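Local coordinates for regulator of Ty1 transposition protein 107 (Saccharomyces cerevisiae, PDB 3T7K) that binds phosphorylated histone H2A through its C-terminal tandem BRCT repeats, an interaction tied to the repair of damaged DNA, at residues Arg142-Val147 with Val199-Lys204; Ile226-Trp231 with Lys246-Tyr251; Glu41-Leu46 with Ile93-Gln98; Asp22-Cys27 with Lys59-Phe64. One frame throughout, in Å; residues are numbered along the deposited sequence.

Contact 1 of 4, residues Arg142-Val147 with Val199-Lys204; sequences RCINLV and VLIVTK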
loop_
_atom_site.group_PDB
_atom_site.type_symbol
_atom_site.label_atom_id
_atom_site.label_comp_id
_atom_site.label_asym_id
_atom_site.label_seq_id
_atom_site.Cartn_x
_atom_site.Cartn_y
_atom_site.Cartn_z
ATOM N N ARG C 142 4.315 20.484 10.842
ATOM C CA ARG C 142 5.108 19.813 9.815
ATOM C C ARG C 142 6.602 19.791 10.138
ATOM O O ARG C 142 7.240 18.742 10.062
ATOM C CB ARG C 142 4.847 20.447 8.439
ATOM C CG ARG C 142 5.547 19.734 7.281
ATOM C CD ARG C 142 5.021 20.201 5.929
ATOM N NE ARG C 142 3.641 19.780 5.707
ATOM N NH1 ARG C 142 3.601 20.457 3.507
ATOM N NH2 ARG C 142 1.737 19.497 4.448
ATOM N N CYS C 143 7.157 20.951 10.496
ATOM C CA CYS C 143 8.566 21.045 10.859
ATOM C C CYS C 143 8.700 21.543 12.287
ATOM O O CYS C 143 8.136 22.568 12.657
ATOM C CB CYS C 143 9.307 21.989 9.922
ATOM S SG CYS C 143 8.995 21.697 8.169
ATOM N N ILE C 144 9.440 20.812 13.095
ATOM C CA ILE C 144 9.588 21.192 14.486
ATOM C C ILE C 144 11.046 21.262 14.883
ATOM O O ILE C 144 11.927 20.772 14.179
ATOM C CB ILE C 144 8.922 20.180 15.422
ATOM C CG1 ILE C 144 9.600 18.821 15.259
ATOM C CG2 ILE C 144 7.438 20.094 15.146
ATOM C CD1 ILE C 144 9.371 17.886 16.416
ATOM N N ASN C 145 11.274 21.854 16.046
ATOM C CA ASN C 145 12.576 21.908 16.650
ATOM C C ASN C 145 12.499 21.129 17.930
ATOM O O ASN C 145 11.555 21.290 18.698
ATOM C CB ASN C 145 12.953 23.368 16.968
ATOM C CG ASN C 145 12.902 24.248 15.753
ATOM O OD1 ASN C 145 13.919 24.482 15.097
ATOM N ND2 ASN C 145 11.715 24.722 15.420
ATOM N N LEU C 146 13.515 20.316 18.175
ATOM C CA LEU C 146 13.539 19.430 19.318
ATOM C C LEU C 146 14.853 19.667 20.034
ATOM O O LEU C 146 15.902 19.687 19.397
ATOM C CB LEU C 146 13.456 17.979 18.814
ATOM C CG LEU C 146 13.361 16.823 19.806
ATOM C CD1 LEU C 146 12.080 16.908 20.596
ATOM C CD2 LEU C 146 13.429 15.493 19.059
ATOM N N VAL C 147 14.800 19.858 21.349
ATOM C CA VAL C 147 16.009 20.037 22.120
ATOM C C VAL C 147 16.765 18.725 22.192
ATOM O O VAL C 147 16.166 17.644 22.300
ATOM C CB VAL C 147 15.729 20.557 23.543
ATOM C CG1 VAL C 147 15.185 21.963 23.487
ATOM C CG2 VAL C 147 14.775 19.625 24.283
ATOM N N VAL C 199 7.484 25.830 16.172
ATOM C CA VAL C 199 7.064 24.764 17.056
ATOM C C VAL C 199 8.304 24.163 17.653
ATOM O O VAL C 199 9.225 23.774 16.935
ATOM C CB VAL C 199 6.283 23.641 16.303
ATOM C CG1 VAL C 199 5.709 22.668 17.301
ATOM C CG2 VAL C 199 5.168 24.243 15.487
ATOM N N LEU C 200 8.337 24.085 18.975
ATOM C CA LEU C 200 9.505 23.570 19.664
ATOM C C LEU C 200 9.071 22.602 20.741
ATOM O O LEU C 200 8.064 22.825 21.416
ATOM C CB LEU C 200 10.316 24.711 20.294
ATOM C CG LEU C 200 10.783 25.860 19.383
ATOM C CD1 LEU C 200 9.714 26.959 19.254
ATOM C CD2 LEU C 200 12.060 26.472 19.919
ATOM N N ILE C 201 9.841 21.532 20.906
ATOM C CA ILE C 201 9.567 20.559 21.936
ATOM C C ILE C 201 10.717 20.716 22.884
ATOM O O ILE C 201 11.869 20.680 22.468
ATOM C CB ILE C 201 9.577 19.127 21.385
ATOM C CG1 ILE C 201 8.456 18.953 20.362
ATOM C CG2 ILE C 201 9.411 18.132 22.518
ATOM C CD1 ILE C 201 8.446 17.573 19.676
ATOM N N VAL C 202 10.413 20.930 24.154
ATOM C CA VAL C 202 11.451 21.274 25.101
ATOM C C VAL C 202 11.338 20.453 26.364
ATOM O O VAL C 202 10.340 19.770 26.583
ATOM C CB VAL C 202 11.427 22.791 25.451
ATOM C CG1 VAL C 202 11.699 23.623 24.205
ATOM C CG2 VAL C 202 10.109 23.178 26.087
ATOM N N THR C 203 12.387 20.531 27.176
ATOM C CA THR C 203 12.479 19.845 28.456
ATOM C C THR C 203 12.383 20.819 29.640
ATOM O O THR C 203 11.657 20.565 30.601
ATOM C CB THR C 203 13.825 19.094 28.566
ATOM O OG1 THR C 203 13.865 18.027 27.605
ATOM C CG2 THR C 203 14.012 18.531 29.966
ATOM N N LYS C 204 13.103 21.938 29.562
ATOM C CA LYS C 204 13.266 22.822 30.721
ATOM C C LYS C 204 12.626 24.201 30.554
ATOM O O LYS C 204 12.548 24.731 29.446
ATOM C CB LYS C 204 14.752 23.025 31.029
ATOM C CG LYS C 204 15.540 21.761 31.297
ATOM C CD LYS C 204 17.040 22.071 31.343
ATOM C CE LYS C 204 17.324 23.247 32.264
ATOM N NZ LYS C 204 18.753 23.675 32.245
HETATM O O HOH W 1 8.988 25.086 13.532
#
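Asn145 and Val199 meet at the start of a parallel strand pair, the first and third strands of a BRCT domain. Asn145 reaches out from CB, 4.1 Å from Leu200 CG, to an amide turned toward the neighbouring strand. CG stands beside the backbone N (chi1 -56°) and 3.9 Å from Val199 O, and ND2 donates to that oxygen at 3.1 Å. The bond is almost straight at the hydrogen (170°); ND2 sits above the carbonyl plane, and Asn145 N shares the same oxygen at 2.9 Å. ND2 also reaches Ile183 O, and OD1 at the tip accepts from Asn170 ND2 on strand 168-172.

Further along, Ile201 N donates to Asn145 O and Val147 N to Ile201 O, and a water joins Cys143 O to Val199 N. On the sheet face of Ile144, Leu146 and Ile201 the packing is tight: Ile144 CD1 comes within 3.4 Å of Ile201 CD1, and Leu146 CD1 is equally close to Ile201 CB. Leu161 of helix 154-163 packs on both Ile144 and Ile201.

A buried amide thus has both its polar atoms satisfied and ties three neighbouring pieces of chain together, one of them through a carbonyl that serves two donors.

Contact 2 of 4, residues Ile226-Trp231 with Lys246-Tyr251; sequences IVEWNW and KKNVLY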
loop_
_atom_site.group_PDB
_atom_site.type_symbol
_atom_site.label_atom_id
_atom_site.label_comp_id
_atom_site.label_asym_id
_atom_site.label_seq_id
_atom_site.Cartn_x
_atom_site.Cartn_y
_atom_site.Cartn_z
ATOM N N ILE C 226 5.281 26.112 22.164
ATOM C CA ILE C 226 6.319 25.361 22.847
ATOM C C ILE C 226 5.643 24.361 23.768
ATOM O O ILE C 226 4.853 24.744 24.634
ATOM C CB ILE C 226 7.251 26.294 23.645
ATOM C CG1 ILE C 226 7.778 27.412 22.743
ATOM C CG2 ILE C 226 8.407 25.512 24.213
ATOM C CD1 ILE C 226 8.818 28.317 23.421
ATOM N N VAL C 227 5.945 23.079 23.576
ATOM C CA VAL C 227 5.287 22.021 24.335
ATOM C C VAL C 227 6.293 21.053 24.935
ATOM O O VAL C 227 7.474 21.059 24.575
ATOM C CB VAL C 227 4.352 21.186 23.431
ATOM C CG1 VAL C 227 3.254 22.054 22.836
ATOM C CG2 VAL C 227 5.175 20.540 22.337
ATOM N N GLU C 228 5.820 20.225 25.859
ATOM C CA GLU C 228 6.608 19.113 26.368
ATOM C C GLU C 228 6.367 17.866 25.499
ATOM O O GLU C 228 5.390 17.791 24.748
ATOM C CB GLU C 228 6.223 18.808 27.819
ATOM C CG GLU C 228 6.307 20.021 28.748
ATOM C CD GLU C 228 6.015 19.698 30.207
ATOM O OE1 GLU C 228 4.872 19.929 30.654
ATOM O OE2 GLU C 228 6.939 19.229 30.904
ATOM N N TRP C 229 7.265 16.894 25.604
ATOM C CA TRP C 229 7.125 15.633 24.878
ATOM C C TRP C 229 5.760 15.026 25.161
ATOM O O TRP C 229 5.081 14.549 24.257
ATOM C CB TRP C 229 8.255 14.667 25.267
ATOM C CG TRP C 229 8.058 13.240 24.803
ATOM C CD1 TRP C 229 7.986 12.130 25.593
ATOM C CD2 TRP C 229 7.899 12.777 23.450
ATOM N NE1 TRP C 229 7.799 11.009 24.820
ATOM C CE2 TRP C 229 7.744 11.377 23.503
ATOM C CE3 TRP C 229 7.872 13.413 22.205
ATOM C CZ2 TRP C 229 7.563 10.595 22.354
ATOM C CZ3 TRP C 229 7.689 12.634 21.062
ATOM C CH2 TRP C 229 7.540 11.242 21.148
ATOM N N ASN C 230 5.341 15.074 26.418
ATOM C CA ASN C 230 4.062 14.490 26.812
ATOM C C ASN C 230 2.887 15.014 26.002
ATOM O O ASN C 230 1.849 14.377 25.931
ATOM C CB ASN C 230 3.802 14.751 28.296
ATOM C CG ASN C 230 3.570 13.484 29.076
ATOM O OD1 ASN C 230 2.497 12.885 28.998
ATOM N ND2 ASN C 230 4.574 13.069 29.840
ATOM N N TRP C 231 3.037 16.201 25.423
ATOM C CA TRP C 231 1.974 16.801 24.614
ATOM C C TRP C 231 1.821 15.997 23.330
ATOM O O TRP C 231 0.703 15.813 22.819
ATOM C CB TRP C 231 2.330 18.266 24.290
ATOM C CG TRP C 231 1.324 19.061 23.491
ATOM C CD1 TRP C 231 0.298 19.837 23.983
ATOM C CD2 TRP C 231 1.270 19.191 22.065
ATOM N NE1 TRP C 231 -0.377 20.437 22.950
ATOM C CE2 TRP C 231 0.199 20.053 21.762
ATOM C CE3 TRP C 231 2.025 18.661 21.014
ATOM C CZ2 TRP C 231 -0.135 20.393 20.455
ATOM C CZ3 TRP C 231 1.689 18.998 19.712
ATOM C CH2 TRP C 231 0.620 19.852 19.445
ATOM N N LYS C 246 -4.503 22.926 27.508
ATOM C CA LYS C 246 -3.343 23.652 28.027
ATOM C C LYS C 246 -2.396 22.693 28.719
ATOM O O LYS C 246 -1.285 23.067 29.109
ATOM C CB LYS C 246 -3.751 24.798 28.970
ATOM C CG LYS C 246 -4.499 25.917 28.264
ATOM C CD LYS C 246 -3.968 26.133 26.849
ATOM C CE LYS C 246 -4.899 27.012 26.015
ATOM N NZ LYS C 246 -4.879 28.447 26.417
ATOM N N LYS C 247 -2.843 21.447 28.839
ATOM C CA LYS C 247 -2.014 20.352 29.334
ATOM C C LYS C 247 -0.739 20.205 28.496
ATOM O O LYS C 247 -0.802 20.042 27.271
ATOM C CB LYS C 247 -2.862 19.043 29.355
ATOM C CG LYS C 247 -4.069 19.268 30.262
ATOM C CD LYS C 247 -5.016 18.097 30.327
ATOM C CE LYS C 247 -6.458 18.597 30.317
ATOM N NZ LYS C 247 -7.115 18.577 31.657
ATOM N N ASN C 248 0.413 20.286 29.154
ATOM C CA ASN C 248 1.706 20.102 28.496
ATOM C C ASN C 248 2.129 21.220 27.547
ATOM O O ASN C 248 3.174 21.123 26.903
ATOM C CB ASN C 248 1.768 18.751 27.768
ATOM C CG ASN C 248 1.508 17.590 28.695
ATOM O OD1 ASN C 248 2.342 17.267 29.555
ATOM N ND2 ASN C 248 0.351 16.950 28.533
ATOM N N VAL C 249 1.326 22.270 27.446
ATOM C CA VAL C 249 1.738 23.431 26.671
ATOM C C VAL C 249 2.491 24.386 27.591
ATOM O O VAL C 249 1.969 24.794 28.624
ATOM C CB VAL C 249 0.532 24.138 26.047
ATOM C CG1 VAL C 249 0.966 25.407 25.309
ATOM C CG2 VAL C 249 -0.203 23.181 25.120
ATOM N N LEU C 250 3.721 24.726 27.226
ATOM C CA LEU C 250 4.542 25.565 28.083
ATOM C C LEU C 250 4.436 27.041 27.736
ATOM O O LEU C 250 4.638 27.908 28.592
ATOM C CB LEU C 250 5.996 25.118 28.035
ATOM C CG LEU C 250 6.159 23.634 28.366
ATOM C CD1 LEU C 250 7.625 23.316 28.546
ATOM C CD2 LEU C 250 5.373 23.319 29.632
ATOM N N TYR C 251 4.115 27.316 26.476
ATOM C CA TYR C 251 4.050 28.677 25.973
ATOM C C TYR C 251 3.388 28.683 24.620
ATOM O O TYR C 251 3.704 27.868 23.753
ATOM C CB TYR C 251 5.467 29.248 25.857
ATOM C CG TYR C 251 5.542 30.635 25.262
ATOM C CD1 TYR C 251 5.699 31.753 26.078
ATOM C CD2 TYR C 251 5.461 30.830 23.888
ATOM C CE1 TYR C 251 5.776 33.035 25.538
ATOM C CE2 TYR C 251 5.540 32.096 23.340
ATOM C CZ TYR C 251 5.696 33.196 24.174
ATOM O OH TYR C 251 5.773 34.457 23.639
#
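The indole of Trp231 turns an edge to segment 246-251: Lys247 O lies in the ring plane, 3.5 Å from CD1, and Asn248 CB approaches near the same plane. Val227 CG1, from the ring's own segment, rests on one face, displaced toward the rim. Val249 CG2 comes in obliquely, 3.5 Å from NE1. The amides of Asn230 and Asn248 have nearly parallel planes, 9° apart, and Asn248 OD1 touches Asn230 CB at 3.2 Å.

Asn248 occupies the third position of a type II turn from Lys246 to Val249, with a positive phi of 70°. A valine in its place would probably strain that turn, since a branched side chain tolerates positive phi poorly, and would lose the amide packed against Asn230 and Trp231. The turn's exit is anchored by Glu228 N, which donates to Asn248 O at 3.0 Å.

Beyond it, strand 249-253 runs antiparallel to strand 224-227 as the extra fifth strand on a four-stranded parallel BRCT sheet. A classic beta bulge interrupts the pairing: Leu250 N (2.8 Å) and Tyr251 N (3.2 Å) both donate to Ile226 O, while Ile226 N returns a bond to Tyr251 O. Leu250 CD2 meets Glu228 CG at 3.5 Å, the two side chains crossing at about a right angle. Trp229, next to Glu228, points away from this turn and packs on an apolar side chain of the bound peptide. At the other end, Tyr251 packs on Val208 and Thr212 of helix 205-218, its OH bonded to Asn216 ND2.

Contact 3 of 4, residues Glu41-Leu46 with Ile93-Gln98; sequences EILNQL and IDLLKQ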
loop_
_atom_site.group_PDB
_atom_site.type_symbol
_atom_site.label_atom_id
_atom_site.label_comp_id
_atom_site.label_asym_id
_atom_site.label_seq_id
_atom_site.Cartn_x
_atom_site.Cartn_y
_atom_site.Cartn_z
ATOM N N GLU C 41 6.713 -21.472 13.743
ATOM C CA GLU C 41 6.262 -22.061 12.491
ATOM C C GLU C 41 4.743 -22.316 12.479
ATOM O O GLU C 41 4.090 -22.183 11.441
ATOM C CB GLU C 41 7.026 -23.358 12.213
ATOM C CG GLU C 41 6.747 -23.901 10.844
ATOM O OE1 GLU C 41 7.695 -22.038 9.716
ATOM O OE2 GLU C 41 5.693 -22.690 9.092
ATOM N N ILE C 42 4.192 -22.676 13.637
ATOM C CA ILE C 42 2.750 -22.801 13.805
ATOM C C ILE C 42 2.047 -21.482 13.486
ATOM O O ILE C 42 1.130 -21.448 12.667
ATOM C CB ILE C 42 2.375 -23.220 15.242
ATOM C CG1 ILE C 42 2.849 -24.644 15.543
ATOM C CG2 ILE C 42 0.880 -23.147 15.449
ATOM C CD1 ILE C 42 2.449 -25.118 16.938
ATOM N N LEU C 43 2.470 -20.400 14.144
ATOM C CA LEU C 43 1.874 -19.082 13.930
ATOM C C LEU C 43 1.796 -18.707 12.459
ATOM O O LEU C 43 0.746 -18.247 11.986
ATOM C CB LEU C 43 2.646 -18.006 14.709
ATOM C CG LEU C 43 2.559 -18.201 16.216
ATOM C CD1 LEU C 43 3.395 -17.169 16.966
ATOM C CD2 LEU C 43 1.112 -18.136 16.652
ATOM N N ASN C 44 2.895 -18.892 11.731
ATOM C CA ASN C 44 2.898 -18.550 10.309
ATOM C C ASN C 44 1.895 -19.405 9.550
ATOM O O ASN C 44 1.226 -18.934 8.626
ATOM C CB ASN C 44 4.295 -18.718 9.715
ATOM C CG ASN C 44 5.387 -18.243 10.659
ATOM O OD1 ASN C 44 6.182 -19.048 11.155
ATOM N ND2 ASN C 44 5.433 -16.923 10.919
ATOM N N GLN C 45 1.767 -20.662 9.949
ATOM C CA GLN C 45 0.773 -21.524 9.314
ATOM C C GLN C 45 -0.638 -21.013 9.571
ATOM O O GLN C 45 -1.548 -21.292 8.802
ATOM C CB GLN C 45 0.921 -22.970 9.788
ATOM C CG GLN C 45 2.096 -23.703 9.138
ATOM C CD GLN C 45 2.237 -23.377 7.659
ATOM O OE1 GLN C 45 1.310 -23.584 6.872
ATOM N NE2 GLN C 45 3.397 -22.848 7.277
ATOM N N LEU C 46 -0.807 -20.246 10.648
ATOM C CA LEU C 46 -2.106 -19.686 10.994
ATOM C C LEU C 46 -2.230 -18.235 10.542
ATOM O O LEU C 46 -3.131 -17.523 10.977
ATOM C CB LEU C 46 -2.366 -19.790 12.501
ATOM C CG LEU C 46 -2.373 -21.211 13.084
ATOM C CD1 LEU C 46 -2.415 -21.194 14.613
ATOM C CD2 LEU C 46 -3.538 -21.992 12.567
ATOM N N ILE C 93 -0.947 -16.672 23.618
ATOM C CA ILE C 93 -0.770 -17.671 24.661
ATOM C C ILE C 93 -1.899 -18.700 24.580
ATOM O O ILE C 93 -1.650 -19.891 24.459
ATOM C CB ILE C 93 -0.682 -17.028 26.069
ATOM C CG1 ILE C 93 0.632 -16.252 26.221
ATOM C CG2 ILE C 93 -0.754 -18.089 27.153
ATOM C CD1 ILE C 93 0.776 -15.577 27.567
ATOM N N ASP C 94 -3.140 -18.231 24.640
ATOM C CA ASP C 94 -4.293 -19.119 24.537
ATOM C C ASP C 94 -4.269 -19.926 23.251
ATOM O O ASP C 94 -4.630 -21.105 23.237
ATOM C CB ASP C 94 -5.588 -18.324 24.615
ATOM C CG ASP C 94 -5.819 -17.747 25.987
ATOM O OD1 ASP C 94 -5.037 -18.098 26.897
ATOM O OD2 ASP C 94 -6.781 -16.960 26.157
ATOM N N LEU C 95 -3.834 -19.272 22.180
ATOM C CA LEU C 95 -3.751 -19.890 20.870
ATOM C C LEU C 95 -2.825 -21.091 20.899
ATOM O O LEU C 95 -3.220 -22.211 20.548
ATOM C CB LEU C 95 -3.268 -18.875 19.841
ATOM C CG LEU C 95 -3.220 -19.352 18.396
ATOM C CD1 LEU C 95 -4.483 -20.141 18.044
ATOM C CD2 LEU C 95 -3.034 -18.162 17.471
ATOM N N LEU C 96 -1.586 -20.860 21.308
ATOM C CA LEU C 96 -0.611 -21.947 21.381
ATOM C C LEU C 96 -1.007 -23.043 22.378
ATOM O O LEU C 96 -0.779 -24.219 22.128
ATOM C CB LEU C 96 0.794 -21.409 21.658
ATOM C CG LEU C 96 1.413 -20.621 20.497
ATOM C CD1 LEU C 96 2.760 -20.033 20.876
ATOM C CD2 LEU C 96 1.537 -21.486 19.258
ATOM N N LYS C 97 -1.614 -22.658 23.495
ATOM C CA LYS C 97 -2.122 -23.624 24.466
ATOM C C LYS C 97 -3.052 -24.620 23.774
ATOM O O LYS C 97 -2.854 -25.837 23.841
ATOM C CB LYS C 97 -2.870 -22.894 25.588
ATOM C CG LYS C 97 -3.384 -23.768 26.731
ATOM C CD LYS C 97 -3.729 -22.898 27.948
ATOM C CE LYS C 97 -4.769 -23.548 28.858
ATOM N NZ LYS C 97 -4.220 -24.662 29.680
ATOM N N GLN C 98 -4.059 -24.086 23.092
ATOM C CA GLN C 98 -5.031 -24.894 22.362
ATOM C C GLN C 98 -4.360 -25.749 21.288
ATOM O O GLN C 98 -4.693 -26.921 21.116
ATOM C CB GLN C 98 -6.075 -23.978 21.722
ATOM C CG GLN C 98 -7.409 -24.627 21.443
ATOM C CD GLN C 98 -8.433 -23.617 20.977
ATOM O OE1 GLN C 98 -8.461 -23.242 19.804
ATOM N NE2 GLN C 98 -9.273 -23.152 21.904
#
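Ile42 and Leu43 on one helix face Leu95 and Leu96 on another, the two short axes running 11.4 Å apart at 100°, close to perpendicular. Helices 37-45 and 90-99 correspond to the first and third helices of the BRCT fold, which lie together against one side of the parallel sheet; Ile48 of strand 48-50 touches both Leu43 and Leu95. The nearest backbones, at Ile42 and Leu96, remain 8.3 Å apart from CA to CA, so side chains alone bridge the gap. Helix 37-45 is just finishing here: Leu46 N bonds to Leu43 O at 2.9 Å, with a weak second bond to Ile42 O, and Leu46 is the first residue to leave helical angles.

Leu96 CD2 touches two neighbours, at 4.2 Å from Ile42 CG2 and 4.3 Å from Leu43 CD2. Leu43 CD2 in turn lies at 4.2 Å from Leu95 CD2, making it shared between the two leucines. All of these are methyl-to-methyl approaches at ordinary van der Waals range, so the join is purely apolar. Outside the segments, Ile99 of the second helix adds to the patch beside Ile42 and Leu46, and Ile11 of helix 8-13 reaches Ile42. Leu95 has CG anti to its N (chi1 -176°), which sends its branch across toward Leu46, and the two leucines meet tip to tip, Leu46 CD1 to Leu95 CD1 at 4.1 Å.

Contact 4 of 4, residues Asp22-Cys27 with Lys59-Phe64; sequences DLKAVC and KLNCIF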
loop_
_atom_site.group_PDB
_atom_site.type_symbol
_atom_site.label_atom_id
_atom_site.label_comp_id
_atom_site.label_asym_id
_atom_site.label_seq_id
_atom_site.Cartn_x
_atom_site.Cartn_y
_atom_site.Cartn_z
ATOM N N ASP C 22 -4.404 -13.682 9.723
ATOM C CA ASP C 22 -3.927 -12.568 8.909
ATOM C C ASP C 22 -3.352 -11.405 9.744
ATOM O O ASP C 22 -3.725 -10.248 9.564
ATOM C CB ASP C 22 -5.031 -12.067 7.964
ATOM C CG ASP C 22 -4.522 -11.007 7.029
ATOM O OD1 ASP C 22 -3.277 -10.834 7.000
ATOM O OD2 ASP C 22 -5.304 -10.280 6.361
ATOM N N LEU C 23 -2.416 -11.719 10.632
ATOM C CA LEU C 23 -1.805 -10.712 11.492
ATOM C C LEU C 23 -0.368 -10.478 11.073
ATOM O O LEU C 23 0.395 -11.420 10.891
ATOM C CB LEU C 23 -1.846 -11.158 12.962
ATOM C CG LEU C 23 -3.243 -11.448 13.504
ATOM C CD1 LEU C 23 -3.167 -11.839 14.948
ATOM C CD2 LEU C 23 -4.154 -10.232 13.342
ATOM N N LYS C 24 -0.010 -9.215 10.900
ATOM C CA LYS C 24 1.388 -8.830 10.757
ATOM C C LYS C 24 1.673 -7.928 11.960
ATOM O O LYS C 24 1.316 -6.754 11.953
ATOM C CB LYS C 24 1.619 -8.099 9.422
ATOM C CG LYS C 24 1.418 -8.981 8.182
ATOM C CD LYS C 24 1.083 -8.143 6.952
ATOM C CE LYS C 24 -0.261 -7.421 7.108
ATOM N NZ LYS C 24 -0.502 -6.328 6.088
ATOM N N ALA C 25 2.294 -8.493 12.994
ATOM C CA ALA C 25 2.395 -7.814 14.281
ATOM C C ALA C 25 3.830 -7.471 14.699
ATOM O O ALA C 25 4.811 -7.984 14.132
ATOM C CB ALA C 25 1.736 -8.648 15.358
ATOM N N VAL C 26 3.939 -6.586 15.687
ATOM C CA VAL C 26 5.130 -6.507 16.498
ATOM C C VAL C 26 4.620 -6.674 17.915
ATOM O O VAL C 26 3.452 -6.427 18.163
ATOM C CB VAL C 26 5.907 -5.173 16.306
ATOM C CG1 VAL C 26 6.333 -5.030 14.848
ATOM C CG2 VAL C 26 5.058 -3.990 16.730
ATOM N N CYS C 27 5.467 -7.153 18.822
ATOM C CA CYS C 27 5.128 -7.172 20.235
ATOM C C CYS C 27 5.931 -6.090 20.915
ATOM O O CYS C 27 7.057 -5.807 20.506
ATOM C CB CYS C 27 5.519 -8.497 20.859
ATOM S SG CYS C 27 4.781 -9.889 20.007
ATOM N N LYS C 59 3.839 -3.390 6.170
ATOM C CA LYS C 59 2.423 -3.094 6.346
ATOM C C LYS C 59 1.847 -3.798 7.568
ATOM O O LYS C 59 0.834 -4.491 7.476
ATOM C CB LYS C 59 1.650 -3.488 5.086
ATOM C CG LYS C 59 1.943 -2.597 3.887
ATOM C CD LYS C 59 1.596 -1.143 4.201
ATOM C CE LYS C 59 1.892 -0.230 3.024
ATOM N NZ LYS C 59 1.602 1.197 3.346
ATOM N N LEU C 60 2.499 -3.629 8.712
ATOM C CA LEU C 60 2.005 -4.221 9.943
ATOM C C LEU C 60 0.571 -3.769 10.177
ATOM O O LEU C 60 0.189 -2.673 9.771
ATOM C CB LEU C 60 2.880 -3.817 11.120
ATOM C CG LEU C 60 4.372 -4.039 10.884
ATOM C CD1 LEU C 60 5.195 -3.435 12.025
ATOM C CD2 LEU C 60 4.672 -5.501 10.720
ATOM N N ASN C 61 -0.226 -4.616 10.822
ATOM C CA ASN C 61 -1.611 -4.259 11.100
ATOM C C ASN C 61 -1.999 -4.574 12.538
ATOM O O ASN C 61 -3.143 -4.400 12.931
ATOM C CB ASN C 61 -2.559 -4.964 10.117
ATOM C CG ASN C 61 -2.506 -6.488 10.228
ATOM O OD1 ASN C 61 -2.002 -7.034 11.203
ATOM N ND2 ASN C 61 -3.031 -7.180 9.214
ATOM N N CYS C 62 -1.039 -5.027 13.330
ATOM C CA CYS C 62 -1.350 -5.532 14.653
ATOM C C CYS C 62 -0.261 -5.218 15.663
ATOM O O CYS C 62 0.918 -5.139 15.330
ATOM C CB CYS C 62 -1.552 -7.052 14.567
ATOM S SG CYS C 62 -1.936 -7.868 16.123
ATOM N N ILE C 63 -0.654 -5.057 16.917
ATOM C CA ILE C 63 0.317 -4.914 17.984
ATOM C C ILE C 63 -0.110 -5.763 19.156
ATOM O O ILE C 63 -1.272 -5.752 19.533
ATOM C CB ILE C 63 0.464 -3.440 18.447
ATOM C CG1 ILE C 63 1.341 -3.370 19.692
ATOM C CG2 ILE C 63 -0.883 -2.825 18.759
ATOM C CD1 ILE C 63 2.639 -2.647 19.459
ATOM N N PHE C 64 0.828 -6.529 19.701
ATOM C CA PHE C 64 0.600 -7.270 20.933
ATOM C C PHE C 64 1.245 -6.523 22.086
ATOM O O PHE C 64 2.428 -6.210 22.034
ATOM C CB PHE C 64 1.205 -8.671 20.839
ATOM C CG PHE C 64 0.505 -9.568 19.840
ATOM C CD1 PHE C 64 -0.702 -10.166 20.154
ATOM C CD2 PHE C 64 1.057 -9.797 18.592
ATOM C CE1 PHE C 64 -1.350 -10.987 19.232
ATOM C CE2 PHE C 64 0.415 -10.611 17.669
ATOM C CZ PHE C 64 -0.793 -11.200 17.992
#
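Lys24 and Asn61 grip each other through backbone and side chain alike. Asn61 N donates to Lys24 O at 2.9 Å, in the carbonyl plane, with a weak bond from Cys62 N to the same oxygen. Asn61 OD1 takes Lys24 N at 3.0 Å, the donor standing above the amide's C=O plane. From the other end of the amide ND2 reaches Asp22 O at 3.2 Å, roughly in the amide plane. CG lies between the backbone N and carbonyl carbon (chi1 62°), turning the amide back over Lys24. With alanine in this place, Lys24 N and Asp22 O would probably lose these mates, and the entry to the strand pair would be freer to move.

The Lys24 chain bends at its third torsion and brings NZ within 2.7 Å of Lys59 O; Lys59 NZ itself pairs with Glu81. Farther on, the strands run parallel, first beside third in this BRCT sheet, and Phe64 N closes the pairing on Val26 O at 3.0 Å. Val26 CG1 presses tightly on Leu60 CD1 (3.4 Å).

On the other side of the sheet Phe64 gathers its neighbours: Ala25 CB lies 3.3 Å from Phe64 CE2, Cys27 SG makes an oblique sulfur-aromatic contact, and Cys62 SG sits over one face, toward the rim. Phe91 and Ile92 of helix 90-99 pack against Phe64 from outside the pair.

The chemistry changes along the pair: at one end a side-chain amide adds to the backbone bonds and the Lys24 ammonium, and an apolar cluster round Phe64 takes over further along.

Along the chain, contacts 4 and 3 come first, their segments alternating within the N-terminal BRCT range; contact 1 closes before contact 2 opens. Contacts 3 and 4 have centres 15 Å apart; contact 3 lies in the helix layer and contact 4 in the sheet of one domain. Contacts 1 and 2 have centres 10 Å apart and touch, sharing the five-stranded sheet: strands 198-201 and 224-227 are neighbours, with Val202 N probably bonded to Val227 O and Val202 CG2 packed on Leu250 CD1. Between the two pairs the centres are 31 to 44 Å apart, on opposite sides of the chain's centre. Contacts 4 and 1 hold equivalent first-to-third strand pairings, consistent with a tandem repeat of one fold.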